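Local coordinates for glutaredoxin family protein (Xanthomonas campestris, PDB 1TTZ) that is of unknown function but belongs to the glutaredoxin-like branch of the thioredoxin superfamily and may act as a small thiol-disulfide oxidoreductase, at residues 57-60 with 61-65; 66-69 with 70-73. All coordinates share one frame; numbering follows the deposited sequence.

Contact 1: residues 57-60 with 61-65; sequences RELD and WPFDA
The turn that leads from the edge strand 58-60 of a thioredoxin-type sheet into the last helix is built round Leu59 and Phe63, four residues apart. CD2 of Leu59 lies over one face of the Phe63 ring as a CH-pi contact, 4.3 Å from the ring centroid and 27° off the normal, with its closest ring atom, CG of Phe63, 3.9 Å away. Phe63 reaches this place with CG set between its backbone N and carbonyl carbon (chi1 49°), which folds the ring back toward the strand it has just left. Asp60 O approaches the ring edge near its plane, 3.6 Å from CD1 of Phe63, while Leu59 O, 3.8 Å from CE1 of Phe63, stands out of the plane on the side of the Leu59 side chain. CE3 of Trp61 sits over the middle of the opposite face, so the phenyl ring is held between leucine and indole. The peptide bond between Trp61 and Pro62 is cis. OD2 of Asp60 makes a salt bridge with Arg47. Asp64 is the N-cap of helix 65-73, OD1 accepting from the backbone N of Arg67. Phe63 packs on Ala17 and Ala20 of helix 12-23 and on Leu51 of strand 50-52, and Leu59 packs against Leu68 and Trp71 of helix 65-73.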
loop_
_atom_site.group_PDB
_atom_site.type_symbol
_atom_site.label_atom_id
_atom_site.label_comp_id
_atom_site.label_asym_id
_atom_site.label_seq_id
_atom_site.Cartn_x
_atom_site.Cartn_y
_atom_site.Cartn_z
ATOM N N ARG A 57 7.816 -0.963 -7.948
ATOM C CA ARG A 57 6.655 -1.779 -8.295
ATOM C C ARG A 57 5.511 -1.361 -7.395
ATOM O O ARG A 57 5.734 -0.937 -6.264
ATOM C CB ARG A 57 6.928 -3.265 -8.066
ATOM C CG ARG A 57 7.909 -3.920 -9.019
ATOM C CD ARG A 57 7.866 -5.434 -8.813
ATOM N NE ARG A 57 8.029 -5.760 -7.402
ATOM C CZ ARG A 57 7.445 -6.780 -6.785
ATOM N NH1 ARG A 57 6.643 -7.601 -7.451
ATOM N NH2 ARG A 57 7.659 -6.969 -5.492
ATOM N N GLU A 58 4.288 -1.480 -7.888
ATOM C CA GLU A 58 3.130 -1.105 -7.095
ATOM C C GLU A 58 2.016 -2.149 -7.122
ATOM O O GLU A 58 1.788 -2.820 -8.131
ATOM C CB GLU A 58 2.609 0.270 -7.543
ATOM C CG GLU A 58 3.505 1.435 -7.097
ATOM C CD GLU A 58 2.936 2.805 -7.432
ATOM O OE1 GLU A 58 3.477 3.811 -6.920
ATOM O OE2 GLU A 58 1.956 2.884 -8.207
ATOM N N LEU A 59 1.350 -2.292 -5.980
ATOM C CA LEU A 59 0.254 -3.237 -5.812
ATOM C C LEU A 59 -0.950 -2.418 -5.366
ATOM O O LEU A 59 -0.912 -1.787 -4.305
ATOM C CB LEU A 59 0.603 -4.254 -4.726
ATOM C CG LEU A 59 -0.370 -5.421 -4.537
ATOM C CD1 LEU A 59 -0.336 -6.318 -5.769
ATOM C CD2 LEU A 59 0.024 -6.209 -3.288
ATOM N N ASP A 60 -2.006 -2.419 -6.173
ATOM C CA ASP A 60 -3.210 -1.657 -5.855
ATOM C C ASP A 60 -4.262 -2.494 -5.145
ATOM O O ASP A 60 -4.386 -3.685 -5.401
ATOM C CB ASP A 60 -3.840 -1.086 -7.127
ATOM C CG ASP A 60 -2.974 -0.039 -7.801
ATOM O OD1 ASP A 60 -3.422 0.516 -8.826
ATOM O OD2 ASP A 60 -1.858 0.230 -7.318
ATOM N N TRP A 61 -5.015 -1.860 -4.251
ATOM C CA TRP A 61 -6.084 -2.539 -3.541
ATOM C C TRP A 61 -7.063 -3.030 -4.613
ATOM O O TRP A 61 -7.211 -2.395 -5.658
ATOM C CB TRP A 61 -6.785 -1.557 -2.604
ATOM C CG TRP A 61 -7.844 -2.210 -1.781
ATOM C CD1 TRP A 61 -9.188 -2.188 -2.001
ATOM C CD2 TRP A 61 -7.636 -3.014 -0.617
ATOM N NE1 TRP A 61 -9.835 -2.934 -1.038
ATOM C CE2 TRP A 61 -8.902 -3.451 -0.176
ATOM C CE3 TRP A 61 -6.497 -3.410 0.097
ATOM C CZ2 TRP A 61 -9.061 -4.266 0.954
ATOM C CZ3 TRP A 61 -6.655 -4.224 1.220
ATOM C CH2 TRP A 61 -7.925 -4.641 1.634
ATOM N N PRO A 62 -7.747 -4.161 -4.374
ATOM C CA PRO A 62 -7.684 -5.018 -3.192
ATOM C C PRO A 62 -6.574 -6.065 -3.211
ATOM O O PRO A 62 -6.152 -6.537 -4.268
ATOM C CB PRO A 62 -9.050 -5.681 -3.197
ATOM C CG PRO A 62 -9.237 -5.953 -4.658
ATOM C CD PRO A 62 -8.807 -4.631 -5.292
ATOM N N PHE A 63 -6.113 -6.415 -2.019
ATOM C CA PHE A 63 -5.112 -7.452 -1.847
ATOM C C PHE A 63 -5.209 -8.063 -0.457
ATOM O O PHE A 63 -5.268 -7.348 0.543
ATOM C CB PHE A 63 -3.684 -6.935 -2.099
ATOM C CG PHE A 63 -3.329 -5.655 -1.372
ATOM C CD1 PHE A 63 -3.291 -4.442 -2.061
ATOM C CD2 PHE A 63 -2.952 -5.676 -0.027
ATOM C CE1 PHE A 63 -2.871 -3.266 -1.428
ATOM C CE2 PHE A 63 -2.530 -4.507 0.623
ATOM C CZ PHE A 63 -2.489 -3.299 -0.082
ATOM N N ASP A 64 -5.261 -9.389 -0.401
ATOM C CA ASP A 64 -5.313 -10.088 0.876
ATOM C C ASP A 64 -3.901 -10.561 1.216
ATOM O O ASP A 64 -2.969 -10.354 0.430
ATOM C CB ASP A 64 -6.272 -11.280 0.809
ATOM C CG ASP A 64 -5.980 -12.202 -0.358
ATOM O OD1 ASP A 64 -4.814 -12.246 -0.804
ATOM O OD2 ASP A 64 -6.918 -12.892 -0.818
ATOM N N ALA A 65 -3.743 -11.196 2.375
ATOM C CA ALA A 65 -2.436 -11.675 2.814
ATOM C C ALA A 65 -1.693 -12.511 1.775
ATOM O O ALA A 65 -0.515 -12.273 1.510
ATOM C CB ALA A 65 -2.578 -12.463 4.108
#

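Contact 2: residues 66-69 with 70-73; sequences PRLR and AWLD
Arg69 and Asp73, one helical turn apart, are joined by a salt bridge on the surface of the C-terminal helix 65-73. NH1 of Arg69 donates to OD1 of Asp73 over 2.9 Å, with an angle of 150° at the hydrogen. The acceptor lies practically in the guanidinium plane and is met on its syn side, though NH1 stands 33° out of the carboxylate plane. Bends at chi2 and chi3 (43° and 58°) curl the arginine chain back to reach along its own helix. NH2 donates to the carbonyl O of Ala24; with NH1 and NH2 both engaged, rotation of the group is probably restricted.

Among apolar contacts, CD1 of Leu72 lies over one face of that guanidinium, off toward its rim, 3.8 Å from CZ of Arg69, and the two side chains cross at about a right angle. Leu68 works on its neighbours through a single methyl: CD1 comes 4.0 Å from CE3 of Trp71, obliquely to the indole, and 4.1 Å from CG of Leu72.

The backbone bonds are those of a regular alpha helix, i to i+4, from the N of Ala70, Trp71, Leu72 and Asp73 to the O of Pro66, Arg67, Leu68 and Arg69.

Leu68 is the buried member, touching Leu59 of strand 58-60 and Ala20 and Leu21 of helix 12-23. Trp71 also packs on Leu59 and has a cation-pi contact with Arg57, while Leu72 touches Ala26 in the loop after helix 12-23.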
loop_
_atom_site.group_PDB
_atom_site.type_symbol
_atom_site.label_atom_id
_atom_site.label_comp_id
_atom_site.label_asym_id
_atom_site.label_seq_id
_atom_site.Cartn_x
_atom_site.Cartn_y
_atom_site.Cartn_z
ATOM N N PRO A 66 -2.363 -13.510 1.173
ATOM C CA PRO A 66 -1.638 -14.303 0.177
ATOM C C PRO A 66 -1.191 -13.542 -1.078
ATOM O O PRO A 66 -0.121 -13.811 -1.624
ATOM C CB PRO A 66 -2.608 -15.448 -0.134
ATOM C CG PRO A 66 -3.948 -14.890 0.210
ATOM C CD PRO A 66 -3.676 -14.106 1.467
ATOM N N ARG A 67 -2.003 -12.595 -1.539
ATOM C CA ARG A 67 -1.644 -11.832 -2.727
ATOM C C ARG A 67 -0.475 -10.917 -2.401
ATOM O O ARG A 67 0.451 -10.751 -3.194
ATOM C CB ARG A 67 -2.828 -10.991 -3.213
ATOM C CG ARG A 67 -2.554 -10.331 -4.555
ATOM C CD ARG A 67 -3.631 -9.332 -4.963
ATOM N NE ARG A 67 -3.338 -8.812 -6.295
ATOM C CZ ARG A 67 -3.538 -7.556 -6.683
ATOM N NH1 ARG A 67 -4.042 -6.661 -5.844
ATOM N NH2 ARG A 67 -3.213 -7.191 -7.918
ATOM N N LEU A 68 -0.527 -10.322 -1.217
ATOM C CA LEU A 68 0.527 -9.428 -0.782
ATOM C C LEU A 68 1.842 -10.186 -0.622
ATOM O O LEU A 68 2.867 -9.795 -1.177
ATOM C CB LEU A 68 0.121 -8.758 0.534
ATOM C CG LEU A 68 1.183 -7.913 1.239
ATOM C CD1 LEU A 68 1.843 -6.990 0.240
ATOM C CD2 LEU A 68 0.532 -7.113 2.374
ATOM N N ARG A 69 1.807 -11.274 0.141
ATOM C CA ARG A 69 2.998 -12.082 0.366
ATOM C C ARG A 69 3.574 -12.581 -0.959
ATOM O O ARG A 69 4.792 -12.617 -1.134
ATOM C CB ARG A 69 2.665 -13.252 1.307
ATOM C CG ARG A 69 3.742 -14.334 1.426
ATOM C CD ARG A 69 5.154 -13.768 1.555
ATOM N NE ARG A 69 5.310 -12.884 2.701
ATOM C CZ ARG A 69 6.369 -12.105 2.903
ATOM N NH1 ARG A 69 7.374 -12.098 2.032
ATOM N NH2 ARG A 69 6.418 -11.323 3.973
ATOM N N ALA A 70 2.706 -12.944 -1.897
ATOM C CA ALA A 70 3.166 -13.419 -3.201
ATOM C C ALA A 70 3.797 -12.272 -3.996
ATOM O O ALA A 70 4.817 -12.448 -4.660
ATOM C CB ALA A 70 1.998 -14.028 -3.990
ATOM N N TRP A 71 3.185 -11.096 -3.932
ATOM C CA TRP A 71 3.707 -9.943 -4.649
ATOM C C TRP A 71 5.120 -9.654 -4.160
ATOM O O TRP A 71 6.032 -9.443 -4.955
ATOM C CB TRP A 71 2.806 -8.733 -4.417
ATOM C CG TRP A 71 3.316 -7.466 -5.030
ATOM C CD1 TRP A 71 3.367 -7.155 -6.358
ATOM C CD2 TRP A 71 3.826 -6.329 -4.330
ATOM N NE1 TRP A 71 3.876 -5.889 -6.529
ATOM C CE2 TRP A 71 4.167 -5.359 -5.295
ATOM C CE3 TRP A 71 4.025 -6.033 -2.975
ATOM C CZ2 TRP A 71 4.697 -4.110 -4.947
ATOM C CZ3 TRP A 71 4.551 -4.788 -2.626
ATOM C CH2 TRP A 71 4.880 -3.844 -3.611
ATOM N N LEU A 72 5.293 -9.657 -2.846
ATOM C CA LEU A 72 6.602 -9.413 -2.250
ATOM C C LEU A 72 7.631 -10.449 -2.712
ATOM O O LEU A 72 8.746 -10.101 -3.107
ATOM C CB LEU A 72 6.500 -9.461 -0.728
ATOM C CG LEU A 72 5.677 -8.363 -0.065
ATOM C CD1 LEU A 72 5.502 -8.683 1.408
ATOM C CD2 LEU A 72 6.376 -7.024 -0.246
ATOM N N ASP A 73 7.251 -11.721 -2.664
ATOM C CA ASP A 73 8.159 -12.793 -3.056
ATOM C C ASP A 73 8.418 -12.858 -4.547
ATOM O O ASP A 73 9.322 -13.561 -4.989
ATOM C CB ASP A 73 7.623 -14.146 -2.595
ATOM C CG ASP A 73 7.527 -14.253 -1.096
ATOM O OD1 ASP A 73 8.226 -13.490 -0.396
ATOM O OD2 ASP A 73 6.763 -15.112 -0.618
#

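In the fold
Contact 1 closes just before contact 2 opens, their centres about 8 Å apart. The first turns out of edge strand 58-60 and the second follows helix 65-73, which runs back over the sheet face that carries Leu59. Arg67 and Arg57 stitch the two together: Arg67 NH1 lies 3.0 Å from Asp60 O, and Arg57 NH2 3.0 Å from Trp71 O, both probable hydrogen bonds. Together they make up the last strand, the connection and the helix of the C-terminal beta-beta-alpha unit of a thioredoxin-type fold, packed with helix 12-23. That helix starts with a possible CxxC motif, Cys11 and Cys14; the Trp61 side chain touches the helix and lies near, without touching, the two cysteines.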